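Local coordinates for periplasmic solute binding protein (Pectobacterium atrosepticum, PDB 4RY1) that probably binds a sugar or related solute in the periplasm and hands it to an ABC-type transporter for uptake, at residues G44-L49 and P70-N75; Q371-L376 and D396-G401; I7-G12 and A18-I23. All coordinates share one frame; numbering follows the deposited sequence. Where two conformers were deposited one is given.

Contact 1. Residues G44-L49 and P70-N75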
ATOM      1  N   GLY A  44     -15.472  -3.765   2.060  1.00 30.54           N
ATOM      2  CA  GLY A  44     -16.190  -4.643   2.987  1.00 25.42           C
ATOM      3  C   GLY A  44     -15.418  -5.814   3.581  1.00 20.73           C
ATOM      4  O   GLY A  44     -15.914  -6.473   4.486  1.00 21.30           O
ATOM      5  N   TYR A  45     -14.226  -6.109   3.072  1.00 18.94           N
ATOM      6  CA  TYR A  45     -13.465  -7.245   3.607  1.00 15.21           C
ATOM      7  C   TYR A  45     -13.111  -7.074   5.100  1.00 14.62           C
ATOM      8  O   TYR A  45     -13.338  -7.965   5.910  1.00 15.81           O
ATOM      9  CB  TYR A  45     -12.197  -7.480   2.777  1.00 17.69           C
ATOM     10  CG  TYR A  45     -11.371  -8.675   3.189  1.00 14.81           C
ATOM     11  CD1 TYR A  45     -10.509  -8.609   4.272  1.00 13.38           C
ATOM     12  CD2 TYR A  45     -11.418  -9.860   2.477  1.00 15.83           C
ATOM     13  CE1 TYR A  45      -9.724  -9.691   4.650  1.00 13.49           C
ATOM     14  CE2 TYR A  45     -10.638 -10.950   2.857  1.00 12.89           C
ATOM     15  CZ  TYR A  45      -9.776 -10.856   3.917  1.00 12.50           C
ATOM     16  OH  TYR A  45      -8.978 -11.923   4.256  1.00 13.31           O
ATOM     17  N   LEU A  46     -12.561  -5.926   5.447  1.00 14.74           N
ATOM     18  CA  LEU A  46     -12.178  -5.676   6.833  1.00 15.18           C
ATOM     19  C   LEU A  46     -13.400  -5.716   7.762  1.00 17.17           C
ATOM     20  O   LEU A  46     -13.357  -6.347   8.823  1.00 16.75           O
ATOM     21  CB  LEU A  46     -11.465  -4.336   6.988  1.00 16.30           C
ATOM     22  CG  LEU A  46     -11.141  -3.944   8.437  1.00 16.01           C
ATOM     23  CD1 LEU A  46     -10.272  -4.967   9.139  1.00 17.72           C
ATOM     24  CD2 LEU A  46     -10.462  -2.591   8.449  1.00 18.78           C
ATOM     25  N   SER A  47     -14.486  -5.061   7.365  1.00 16.84           N
ATOM     26  CA  SER A  47     -15.665  -5.021   8.232  1.00 20.55           C
ATOM     27  C   SER A  47     -16.230  -6.458   8.423  1.00 17.47           C
ATOM     28  O   SER A  47     -16.560  -6.864   9.548  1.00 18.53           O
ATOM     29  CB  SER A  47     -16.681  -3.996   7.703  1.00 28.53           C
ATOM     30  OG  SER A  47     -17.304  -4.466   6.547  1.00 33.97           O
ATOM     31  N   ARG A  48     -16.220  -7.273   7.363  1.00 16.66           N
ATOM     32  CA  ARG A  48     -16.665  -8.669   7.473  1.00 18.43           C
ATOM     33  C   ARG A  48     -15.750  -9.485   8.390  1.00 15.47           C
ATOM     34  O   ARG A  48     -16.207 -10.285   9.211  1.00 17.37           O
ATOM     35  CB  ARG A  48     -16.767  -9.349   6.091  1.00 20.14           C
ATOM     36  N   LEU A  49     -14.445  -9.325   8.190  1.00 14.85           N
ATOM     37  CA  LEU A  49     -13.466 -10.063   8.971  1.00 15.59           C
ATOM     38  C   LEU A  49     -13.563  -9.706  10.443  1.00 14.19           C
ATOM     39  O   LEU A  49     -13.498 -10.571  11.305  1.00 14.10           O
ATOM     40  CB  LEU A  49     -12.056  -9.797   8.440  1.00 15.22           C
ATOM     41  CG  LEU A  49     -10.960 -10.517   9.231  1.00 16.47           C
ATOM     42  CD1 LEU A  49     -11.146 -12.025   9.167  1.00 20.49           C
ATOM     43  CD2 LEU A  49      -9.570 -10.102   8.745  1.00 16.88           C
ATOM     44  N   PRO A  70      -2.616  -3.350  14.646  1.00 13.42           N
ATOM     45  CA  PRO A  70      -3.025  -2.695  15.921  1.00 14.49           C
ATOM     46  C   PRO A  70      -4.428  -3.085  16.404  1.00 15.36           C
ATOM     47  O   PRO A  70      -4.612  -3.439  17.570  1.00 15.93           O
ATOM     48  CB  PRO A  70      -2.886  -1.207  15.606  1.00 14.53           C
ATOM     49  CG  PRO A  70      -1.777  -1.200  14.597  1.00 14.07           C
ATOM     50  CD  PRO A  70      -2.065  -2.370  13.695  1.00 15.21           C
ATOM     51  N   GLN A  71      -5.386  -3.096  15.498  1.00 14.32           N
ATOM     52  CA  GLN A  71      -6.767  -3.465  15.829  1.00 15.36           C
ATOM     53  C   GLN A  71      -6.859  -4.892  16.344  1.00 15.34           C
ATOM     54  O   GLN A  71      -7.480  -5.165  17.370  1.00 18.05           O
ATOM     55  CB  GLN A  71      -7.685  -3.301  14.612  1.00 18.32           C
ATOM     56  CG  GLN A  71      -9.078  -3.867  14.853  1.00 20.38           C
ATOM     57  CD  GLN A  71     -10.067  -3.649  13.709  1.00 19.18           C
ATOM     58  OE1 GLN A  71      -9.778  -2.953  12.707  1.00 22.48           O
ATOM     59  NE2 GLN A  71     -11.256  -4.256  13.856  1.00 20.77           N
ATOM     60  N   PHE A  72      -6.283  -5.823  15.594  1.00 14.40           N
ATOM     61  CA  PHE A  72      -6.480  -7.244  15.880  1.00 12.52           C
ATOM     62  C   PHE A  72      -5.506  -7.859  16.879  1.00 14.35           C
ATOM     63  O   PHE A  72      -5.815  -8.899  17.496  1.00 16.94           O
ATOM     64  CB  PHE A  72      -6.464  -8.041  14.568  1.00 13.51           C
ATOM     65  CG  PHE A  72      -7.648  -7.760  13.671  1.00 12.88           C
ATOM     66  CD1 PHE A  72      -8.940  -7.838  14.162  1.00 14.68           C
ATOM     67  CD2 PHE A  72      -7.464  -7.403  12.339  1.00 13.79           C
ATOM     68  CE1 PHE A  72     -10.026  -7.575  13.345  1.00 16.20           C
ATOM     69  CE2 PHE A  72      -8.535  -7.155  11.509  1.00 16.17           C
ATOM     70  CZ  PHE A  72      -9.830  -7.234  12.023  1.00 15.09           C
ATOM     71  N   SER A  73      -4.312  -7.277  16.981  1.00 14.14           N
ATOM     72  CA  SER A  73      -3.228  -7.872  17.772  1.00 14.50           C
ATOM     73  C   SER A  73      -2.702  -7.006  18.916  1.00 15.16           C
ATOM     74  O   SER A  73      -2.550  -7.492  20.020  1.00 18.87           O
ATOM     75  CB  SER A  73      -2.064  -8.277  16.857  1.00 14.35           C
ATOM     76  OG  SER A  73      -2.493  -9.202  15.859  1.00 16.26           O
ATOM     77  N   ARG A  74      -2.381  -5.745  18.660  1.00 16.60           N
ATOM     78  CA  ARG A  74      -1.916  -4.885  19.758  1.00 19.22           C
ATOM     79  C   ARG A  74      -3.033  -4.648  20.766  1.00 20.39           C
ATOM     80  O   ARG A  74      -2.828  -4.712  21.974  1.00 27.66           O
ATOM     81  CB  ARG A  74      -1.428  -3.545  19.240  1.00 17.65           C
ATOM     82  CG  ARG A  74      -0.267  -3.632  18.284  1.00 17.67           C
ATOM     83  CD  ARG A  74       0.349  -2.267  18.095  1.00 17.64           C
ATOM     84  NE  ARG A  74       1.319  -2.259  17.008  1.00 15.97           N
ATOM     85  CZ  ARG A  74       2.191  -1.282  16.781  1.00 17.37           C
ATOM     86  NH1 ARG A  74       2.241  -0.225  17.592  1.00 18.58           N
ATOM     87  NH2 ARG A  74       3.017  -1.351  15.742  1.00 18.19           N
ATOM     88  N   ASN A  75      -4.218  -4.443  20.222  1.00 18.08           N
ATOM     89  CA  ASN A  75      -5.418  -4.105  20.981  1.00 22.50           C
ATOM     90  C   ASN A  75      -6.554  -5.114  20.871  1.00 25.05           C
ATOM     91  O   ASN A  75      -7.717  -4.813  21.144  1.00 27.86           O
ATOM     92  CB  ASN A  75      -5.823  -2.705  20.590  1.00 28.25           C
ATOM     93  CG  ASN A  75      -4.672  -1.743  20.789  1.00 30.08           C
ATOM     94  OD1 ASN A  75      -4.031  -1.744  21.842  1.00 42.28           O
ATOM     95  ND2 ASN A  75      -4.391  -0.954  19.816  1.00 44.83           N
TER
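Leu46 and Leu49 meet the ring of Phe72, and apolar packing makes most of this contact. Methyl CD1 of Leu46 touches two ring atoms at once. It lies 3.7 Å from Phe72 CE2 and equally close to CZ. The two side chains lie alongside each other and point opposite ways. Leu49 is looser: its CD2 comes to 4.2 Å from Phe72 CE2. Both methyls approach the ring obliquely. In Phe72, CG lies beside the backbone N and anti to the carbonyl carbon (chi1 -68°), which carries the far edge of the ring towards helix 45-55. There Phe72 also touches Ser50 and Ile53. Leu49 continues inward to Met62 and Ile64 of strand 61-64.

The polar part is small. Gln71 runs out as an extended chain, and its OE1 reaches 4.1 Å from Leu46 CD1, a van der Waals approach. The amide carbon CD of Gln71 sits 3.9 Å above the plane of the Phe72 ring, towards its rim. The amide thus covers part of one face of its own neighbour.

Backbone bonds shape the two pieces. Helix 45-55 starts after Gly44, the N-cap residue. Helix 69-74 ends in a wider, pi-type turn, closed by Asn75 N to Pro70 O at 2.9 Å. The axes of the short segments pass 12.9 Å apart, their directions 35° apart, so the gap is bridged by side-chain ends. Elsewhere on helix 69-74, Arg74 forms a salt bridge with Glu190 and Ser73 is hydrogen-bonded to Gln109.

The chemistry is that of an apolar contact with one exposed amide at its border: Phe72 and Leu49 are buried, and hydrophobic burial and van der Waals packing, rather than directed bonds, join the segments.

Contact 2. Residues Q371-L376 and D396-G401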
ATOM      1  N   GLN A 371      -8.008   4.474   9.558  1.00 16.43           N
ATOM      2  CA  GLN A 371      -9.042   4.927   8.618  1.00 16.73           C
ATOM      3  C   GLN A 371      -9.679   6.248   9.080  1.00 15.82           C
ATOM      4  O   GLN A 371      -9.964   7.105   8.253  1.00 16.31           O
ATOM      5  CB  GLN A 371     -10.130   3.870   8.412  1.00 25.60           C
ATOM      6  N   GLU A 372      -9.923   6.404  10.385  1.00 16.43           N
ATOM      7  CA  GLU A 372     -10.441   7.693  10.888  1.00 17.82           C
ATOM      8  C   GLU A 372      -9.485   8.842  10.623  1.00 16.54           C
ATOM      9  O   GLU A 372      -9.882   9.948  10.248  1.00 18.33           O
ATOM     10  CB  GLU A 372     -10.692   7.650  12.391  1.00 21.39           C
ATOM     11  CG  GLU A 372     -11.964   6.960  12.775  1.00 26.00           C
ATOM     12  CD  GLU A 372     -12.266   7.078  14.268  1.00 29.45           C
ATOM     13  OE1 GLU A 372     -12.122   6.066  14.970  1.00 67.07           O
ATOM     14  OE2 GLU A 372     -12.607   8.182  14.738  1.00 33.10           O
ATOM     15  N   LEU A 373      -8.204   8.592  10.848  1.00 16.90           N
ATOM     16  CA  LEU A 373      -7.185   9.619  10.591  1.00 15.88           C
ATOM     17  C   LEU A 373      -7.179  10.007   9.100  1.00 15.39           C
ATOM     18  O   LEU A 373      -7.135  11.177   8.734  1.00 16.59           O
ATOM     19  CB  LEU A 373      -5.826   9.121  11.064  1.00 18.32           C
ATOM     20  CG  LEU A 373      -4.660  10.091  10.935  1.00 19.58           C
ATOM     21  CD1 LEU A 373      -3.683   9.890  12.092  1.00 28.20           C
ATOM     22  CD2 LEU A 373      -3.922   9.969   9.608  1.00 30.92           C
ATOM     23  N   VAL A 374      -7.171   9.001   8.236  1.00 14.24           N
ATOM     24  CA  VAL A 374      -7.140   9.250   6.798  1.00 14.05           C
ATOM     25  C   VAL A 374      -8.400   9.996   6.345  1.00 14.51           C
ATOM     26  O   VAL A 374      -8.325  10.882   5.505  1.00 14.21           O
ATOM     27  CB  VAL A 374      -6.973   7.943   6.018  1.00 14.49           C
ATOM     28  CG1 VAL A 374      -7.210   8.135   4.529  1.00 15.77           C
ATOM     29  CG2 VAL A 374      -5.592   7.364   6.283  1.00 15.47           C
ATOM     30  N   GLN A 375      -9.550   9.648   6.910  1.00 14.70           N
ATOM     31  CA  GLN A 375     -10.790  10.383   6.597  1.00 16.45           C
ATOM     32  C   GLN A 375     -10.796  11.816   7.111  1.00 15.30           C
ATOM     33  O   GLN A 375     -11.270  12.711   6.419  1.00 17.53           O
ATOM     34  CB  GLN A 375     -12.027   9.621   7.071  1.00 18.71           C
ATOM     35  CG  GLN A 375     -12.315   8.429   6.172  1.00 23.53           C
ATOM     36  CD  GLN A 375     -12.354   8.795   4.686  1.00 25.63           C
ATOM     37  OE1 GLN A 375     -13.141   9.656   4.274  1.00 29.99           O
ATOM     38  NE2 GLN A 375     -11.485   8.164   3.878  1.00 28.43           N
ATOM     39  N   LEU A 376     -10.181  12.037   8.267  1.00 16.04           N
ATOM     40  CA  LEU A 376     -10.040  13.387   8.803  1.00 19.08           C
ATOM     41  C   LEU A 376      -9.162  14.243   7.882  1.00 16.39           C
ATOM     42  O   LEU A 376      -9.487  15.383   7.573  1.00 19.05           O
ATOM     43  CB  LEU A 376      -9.470  13.355  10.220  1.00 19.48           C
ATOM     44  CG  LEU A 376      -9.610  14.690  10.953  1.00 19.53           C
ATOM     45  CD1 LEU A 376     -11.068  15.026  11.217  1.00 28.58           C
ATOM     46  CD2 LEU A 376      -8.846  14.693  12.264  1.00 21.52           C
ATOM     47  N   ASP A 396      -4.626  23.163  12.187  1.00 28.14           N
ATOM     48  CA  ASP A 396      -4.717  23.071  13.641  1.00 27.60           C
ATOM     49  C   ASP A 396      -5.882  22.147  14.069  1.00 24.10           C
ATOM     50  O   ASP A 396      -5.769  21.405  15.042  1.00 32.58           O
ATOM     51  CB  ASP A 396      -4.912  24.452  14.276  1.00 31.92           C
ATOM     52  CG  ASP A 396      -3.751  25.416  14.026  1.00 29.14           C
ATOM     53  OD1 ASP A 396      -2.699  25.053  13.458  1.00 31.48           O
ATOM     54  OD2 ASP A 396      -3.905  26.595  14.422  1.00 36.23           O
ATOM     55  N   ASP A 397      -7.008  22.231  13.365  1.00 26.54           N
ATOM     56  CA  ASP A 397      -8.161  21.364  13.654  1.00 24.66           C
ATOM     57  C   ASP A 397      -7.861  19.903  13.326  1.00 24.71           C
ATOM     58  O   ASP A 397      -8.302  18.995  14.033  1.00 25.92           O
ATOM     59  CB  ASP A 397      -9.415  21.802  12.899  1.00 25.36           C
ATOM     60  CG  ASP A 397      -9.985  23.121  13.415  1.00 43.91           C
ATOM     61  OD1 ASP A 397      -9.415  23.729  14.357  1.00 41.45           O
ATOM     62  OD2 ASP A 397     -11.021  23.546  12.872  1.00 41.64           O
ATOM     63  N   PHE A 398      -7.113  19.689  12.249  1.00 25.17           N
ATOM     64  CA  PHE A 398      -6.670  18.333  11.924  1.00 24.37           C
ATOM     65  C   PHE A 398      -5.818  17.792  13.083  1.00 24.03           C
ATOM     66  O   PHE A 398      -6.023  16.680  13.548  1.00 23.33           O
ATOM     67  CB  PHE A 398      -5.901  18.260  10.599  1.00 22.73           C
ATOM     68  CG  PHE A 398      -5.248  16.922  10.367  1.00 23.11           C
ATOM     69  CD1 PHE A 398      -5.983  15.850   9.854  1.00 21.54           C
ATOM     70  CD2 PHE A 398      -3.922  16.724  10.694  1.00 22.05           C
ATOM     71  CE1 PHE A 398      -5.391  14.606   9.671  1.00 20.50           C
ATOM     72  CE2 PHE A 398      -3.329  15.490  10.511  1.00 22.18           C
ATOM     73  CZ  PHE A 398      -4.060  14.430   9.991  1.00 18.65           C
ATOM     74  N   LEU A 399      -4.888  18.601  13.560  1.00 26.27           N
ATOM     75  CA  LEU A 399      -4.006  18.168  14.647  1.00 23.80           C
ATOM     76  C   LEU A 399      -4.771  17.740  15.910  1.00 25.91           C
ATOM     77  O   LEU A 399      -4.497  16.690  16.464  1.00 26.49           O
ATOM     78  CB  LEU A 399      -3.003  19.269  14.966  1.00 22.65           C
ATOM     79  CG  LEU A 399      -2.099  19.025  16.175  1.00 23.38           C
ATOM     80  CD1 LEU A 399      -1.299  17.737  16.014  1.00 25.87           C
ATOM     81  CD2 LEU A 399      -1.178  20.225  16.345  1.00 40.04           C
ATOM     82  N   SER A 400      -5.705  18.564  16.369  1.00 25.71           N
ATOM     83  CA  SER A 400      -6.488  18.234  17.571  1.00 27.77           C
ATOM     84  C   SER A 400      -7.359  16.983  17.354  1.00 25.06           C
ATOM     85  O   SER A 400      -7.426  16.110  18.211  1.00 30.05           O
ATOM     86  CB  SER A 400      -7.330  19.438  18.038  1.00 37.72           C
ATOM     87  OG  SER A 400      -8.075  19.997  16.978  1.00 85.35           O
ATOM     88  N   GLY A 401      -8.008  16.889  16.197  1.00 25.83           N
ATOM     89  CA  GLY A 401      -8.877  15.734  15.922  1.00 25.01           C
ATOM     90  C   GLY A 401      -8.072  14.444  15.748  1.00 22.88           C
ATOM     91  O   GLY A 401      -8.463  13.359  16.220  1.00 20.73           O
TER
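The carbonyl O of Leu376 is gripped by the hydroxyl of Ser380, and that of Thr379 lies within hydrogen-bonding reach of it, though shared with the carbonyl O of Gln375. The side chain of the same leucine points towards helix 391-409. Its CD2 lies mainly on backbone, 3.6 Å from Gly401 C and 3.7 Å from the carbonyl O of Phe398. Gly401 has no side chain, and the methyl sits close against the main chain there. CG of Leu376 is anti to the backbone N (chi1 -166°), which sends the branch across to this spot.

The two segments belong to the last two helices of the chain, which form an antiparallel helical hairpin. Their short axes approach to 10.5 Å, with directions 168° apart. Leu376 CA and Phe398 CA face each other at 6.7 Å. A salt bridge between Glu372 and Arg408 also ties the two helices together.

Phe398 supplies the other large part of the contact. Its CG is likewise anti to the backbone N (chi1 171°), and this carries the ring over to helix 371-385. Two atoms of Leu376 meet the same ring carbon. CD2 lies 3.9 Å from Phe398 CD1, coming in obliquely to the ring, and Leu376 CG lies 4.0 Å from that CD1. The next ring carbon faces main chain instead. Phe398 CE1 is 4.2 Å from Leu376 C, and the carbonyl O of Leu373 approaches the ring edge-on, 4.0 Å from this CE1. Beyond the hairpin, the Phe398 ring meets Phe206 of helix 199-214 edge-to-face. Leu373 CD2 adds a loose apolar touch to Phe398 CZ.

Contact 3. Residues I7-G12 and A18-I23. With ACT (acetate ion), chain F.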
ATOM      1  N   ILE A   7      -9.846 -20.405   3.821  1.00 12.47           N
ATOM      2  CA  ILE A   7      -8.903 -19.296   3.501  1.00 10.98           C
ATOM      3  C   ILE A   7      -9.652 -18.143   2.845  1.00 11.74           C
ATOM      4  O   ILE A   7     -10.419 -18.353   1.906  1.00 12.75           O
ATOM      5  CB  ILE A   7      -7.701 -19.762   2.618  1.00 10.67           C
ATOM      6  CG1 ILE A   7      -6.801 -18.583   2.274  1.00 11.79           C
ATOM      7  CG2 ILE A   7      -8.170 -20.486   1.384  1.00 12.18           C
ATOM      8  CD1 ILE A   7      -5.462 -18.999   1.681  1.00 12.04           C
ATOM      9  N   SER A   8      -9.456 -16.943   3.382  1.00 10.97           N
ATOM     10  CA  SER A   8      -9.986 -15.731   2.791  1.00 11.46           C
ATOM     11  C   SER A   8      -8.937 -14.792   2.230  1.00 10.62           C
ATOM     12  O   SER A   8      -7.817 -14.679   2.746  1.00 11.23           O
ATOM     13  CB  SER A   8     -10.869 -14.955   3.775  1.00 11.38           C
ATOM     14  OG  SER A   8     -10.145 -14.394   4.882  1.00 13.31           O
ATOM     15  N   TRP A   9      -9.344 -14.083   1.199  1.00 11.05           N
ATOM     16  CA  TRP A   9      -8.537 -13.008   0.635  1.00 11.02           C
ATOM     17  C   TRP A   9      -9.407 -12.045  -0.172  1.00 11.45           C
ATOM     18  O   TRP A   9     -10.569 -12.326  -0.413  1.00 13.01           O
ATOM     19  CB  TRP A   9      -7.379 -13.559  -0.249  1.00 10.97           C
ATOM     20  CG  TRP A   9      -7.831 -14.120  -1.584  1.00 10.53           C
ATOM     21  CD1 TRP A   9      -7.916 -13.451  -2.760  1.00 12.18           C
ATOM     22  CD2 TRP A   9      -8.300 -15.439  -1.838  1.00 10.91           C
ATOM     23  NE1 TRP A   9      -8.370 -14.276  -3.742  1.00 12.56           N
ATOM     24  CE2 TRP A   9      -8.631 -15.505  -3.212  1.00 11.51           C
ATOM     25  CE3 TRP A   9      -8.470 -16.583  -1.048  1.00 13.55           C
ATOM     26  CZ2 TRP A   9      -9.154 -16.650  -3.808  1.00 11.98           C
ATOM     27  CZ3 TRP A   9      -8.984 -17.724  -1.643  1.00 16.52           C
ATOM     28  CH2 TRP A   9      -9.297 -17.756  -3.024  1.00 15.21           C
ATOM     29  N   TRP A  10      -8.834 -10.920  -0.575  1.00 12.78           N
ATOM     30  CA  TRP A  10      -9.490  -9.982  -1.490  1.00 12.76           C
ATOM     31  C   TRP A  10      -8.623  -9.774  -2.716  1.00 12.54           C
ATOM     32  O   TRP A  10      -7.420 -10.065  -2.715  1.00 11.59           O
ATOM     33  CB  TRP A  10      -9.734  -8.614  -0.841  1.00 14.15           C
ATOM     34  CG  TRP A  10      -8.471  -7.838  -0.586  1.00 13.88           C
ATOM     35  CD1 TRP A  10      -7.825  -7.000  -1.442  1.00 15.26           C
ATOM     36  CD2 TRP A  10      -7.693  -7.868   0.597  1.00 12.87           C
ATOM     37  NE1 TRP A  10      -6.689  -6.524  -0.876  1.00 15.51           N
ATOM     38  CE2 TRP A  10      -6.597  -7.005   0.401  1.00 13.10           C
ATOM     39  CE3 TRP A  10      -7.843  -8.499   1.828  1.00 13.53           C
ATOM     40  CZ2 TRP A  10      -5.636  -6.804   1.375  1.00 15.33           C
ATOM     41  CZ3 TRP A  10      -6.888  -8.300   2.778  1.00 13.39           C
ATOM     42  CH2 TRP A  10      -5.805  -7.460   2.565  1.00 14.25           C
ATOM     43  N   GLY A  11      -9.224  -9.183  -3.725  1.00 13.43           N
ATOM     44  CA  GLY A  11      -8.512  -8.789  -4.938  1.00 13.57           C
ATOM     45  C   GLY A  11      -9.397  -8.887  -6.160  1.00 13.96           C
ATOM     46  O   GLY A  11     -10.603  -9.034  -6.052  1.00 17.63           O
ATOM     47  N   GLY A  12      -8.763  -8.769  -7.313  1.00 12.90           N
ATOM     48  CA  GLY A  12      -9.449  -8.858  -8.585  1.00 14.20           C
ATOM     49  C   GLY A  12      -9.419 -10.278  -9.120  1.00 13.36           C
ATOM     50  O   GLY A  12      -8.796 -11.180  -8.533  1.00 11.82           O
ATOM     51  N   ALA A  18      -5.453 -17.133  -9.798  1.00  9.97           N
ATOM     52  CA  ALA A  18      -4.124 -17.606  -9.457  1.00 10.50           C
ATOM     53  C   ALA A  18      -4.133 -18.235  -8.075  1.00  9.70           C
ATOM     54  O   ALA A  18      -3.437 -19.213  -7.811  1.00 10.10           O
ATOM     55  CB  ALA A  18      -3.150 -16.452  -9.521  1.00 10.98           C
ATOM     56  N   THR A  19      -4.906 -17.627  -7.147  1.00  9.22           N
ATOM     57  CA  THR A  19      -4.983 -18.180  -5.785  1.00 10.43           C
ATOM     58  C   THR A  19      -5.700 -19.548  -5.790  1.00 10.35           C
ATOM     59  O   THR A  19      -5.281 -20.515  -5.133  1.00 10.77           O
ATOM     60  CB  THR A  19      -5.664 -17.198  -4.843  1.00 10.96           C
ATOM     61  OG1 THR A  19      -4.983 -15.942  -4.910  1.00 11.53           O
ATOM     62  CG2 THR A  19      -5.640 -17.702  -3.418  1.00 13.27           C
ATOM     63  N   LEU A  20      -6.769 -19.636  -6.567  1.00 10.82           N
ATOM     64  CA  LEU A  20      -7.429 -20.930  -6.792  0.50 10.03           C
ATOM     65  C   LEU A  20      -6.470 -21.971  -7.411  1.00 10.33           C
ATOM     66  O   LEU A  20      -6.479 -23.166  -7.029  1.00 10.67           O
ATOM     67  CB  LEU A  20      -8.709 -20.768  -7.628  0.50 11.97           C
ATOM     68  CG  LEU A  20     -10.001 -20.545  -6.842  0.50 20.86           C
ATOM     69  CD1 LEU A  20     -10.360 -21.778  -6.023  0.50 18.85           C
ATOM     70  CD2 LEU A  20      -9.908 -19.336  -5.942  0.50 32.31           C
ATOM     71  N   ALA A  21      -5.647 -21.535  -8.373  1.00 10.36           N
ATOM     72  CA  ALA A  21      -4.643 -22.426  -8.994  1.00 10.56           C
ATOM     73  C   ALA A  21      -3.693 -22.952  -7.913  1.00 11.14           C
ATOM     74  O   ALA A  21      -3.333 -24.130  -7.885  1.00 11.20           O
ATOM     75  CB  ALA A  21      -3.863 -21.680 -10.055  1.00 10.62           C
ATOM     76  N   ALA A  22      -3.265 -22.062  -7.023  1.00 10.19           N
ATOM     77  CA  ALA A  22      -2.368 -22.484  -5.940  1.00 10.30           C
ATOM     78  C   ALA A  22      -3.043 -23.490  -5.010  1.00 11.24           C
ATOM     79  O   ALA A  22      -2.436 -24.466  -4.586  1.00 11.66           O
ATOM     80  CB  ALA A  22      -1.857 -21.287  -5.151  1.00 12.03           C
ATOM     81  N   ILE A  23      -4.303 -23.221  -4.694  1.00  9.87           N
ATOM     82  CA  ILE A  23      -5.087 -24.122  -3.844  1.00 10.78           C
ATOM     83  C   ILE A  23      -5.242 -25.495  -4.486  1.00 10.87           C
ATOM     84  O   ILE A  23      -5.073 -26.519  -3.847  1.00 11.57           O
ATOM     85  CB  ILE A  23      -6.443 -23.490  -3.468  1.00 11.79           C
ATOM     86  CG1 ILE A  23      -6.224 -22.312  -2.498  1.00 11.73           C
ATOM     87  CG2 ILE A  23      -7.388 -24.536  -2.873  1.00 12.09           C
ATOM     88  CD1 ILE A  23      -7.431 -21.407  -2.367  1.00 11.74           C
TER
HETATM   89  C   ACT F 504      -4.549  -4.844  -4.017  1.00 28.54           C
HETATM   90  O   ACT F 504      -5.567  -5.523  -3.743  1.00 34.09           O
HETATM   91  OXT ACT F 504      -3.433  -5.269  -3.679  1.00 31.06           O
HETATM   92  CH3 ACT F 504      -4.632  -3.524  -4.750  1.00 31.85           C
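Trp9 and Thr19 carry this contact. Methyl CG2 of Thr19 stands over one face of the Trp9 indole in a CH-pi contact. It lies 3.5 Å from the centroid of the six-membered ring and only 4° off the ring normal. Thr19 CG2 is anti to the backbone N, while OG1 turns back (chi1 -55°) and bonds to the carbonyl O of Arg15. The hydroxyl is thus satisfied within its own helix. The indole NE1 of Trp9 is hydrogen-bonded to His16 ND1, which probably helps to hold the ring's rotation.

Ile23 closes the other end. Its CD1 touches Trp9 CZ3 at 4.1 Å and Ile7 CG2 at 3.9 Å. Leu20 lies at the indole edge, but it has two conformers and its close approach is doubtful.

Trp10 turns to the other side of the strand. Its NE1 makes a weak hydrogen bond to O of an acetate ion, 3.2 Å long and bent to 130°. Arg15 also binds this ion, which probably comes from the crystallisation liquor.

Strand 3-10 and helix 13-29 run nearly antiparallel, packed as the first two elements of a beta-alpha-beta unit completed by strand 33-40.

Contacts 1 and 3 touch directly. Tyr45 OH lies 2.8 Å from Ser8 OG, a probable hydrogen bond, and the Tyr45 ring packs edge-to-face on Trp10. Their centres are 20 Å apart, on elements linked by the parallel strands 3-10, 33-40 and 61-64. Contact 2 stands apart, in the C-terminal hairpin. Its centre is 20 Å from that of contact 1, with nearest atoms about 6 Å apart. Its centre is 35 Å from that of contact 3, with nearest atoms about 13 Å apart, across the chain's centre. The acetate lies beside Trp10, at the contact 3 end. The clustering of Trp10 with Trp42 and Trp68 is consistent with an aromatic sugar-binding pocket.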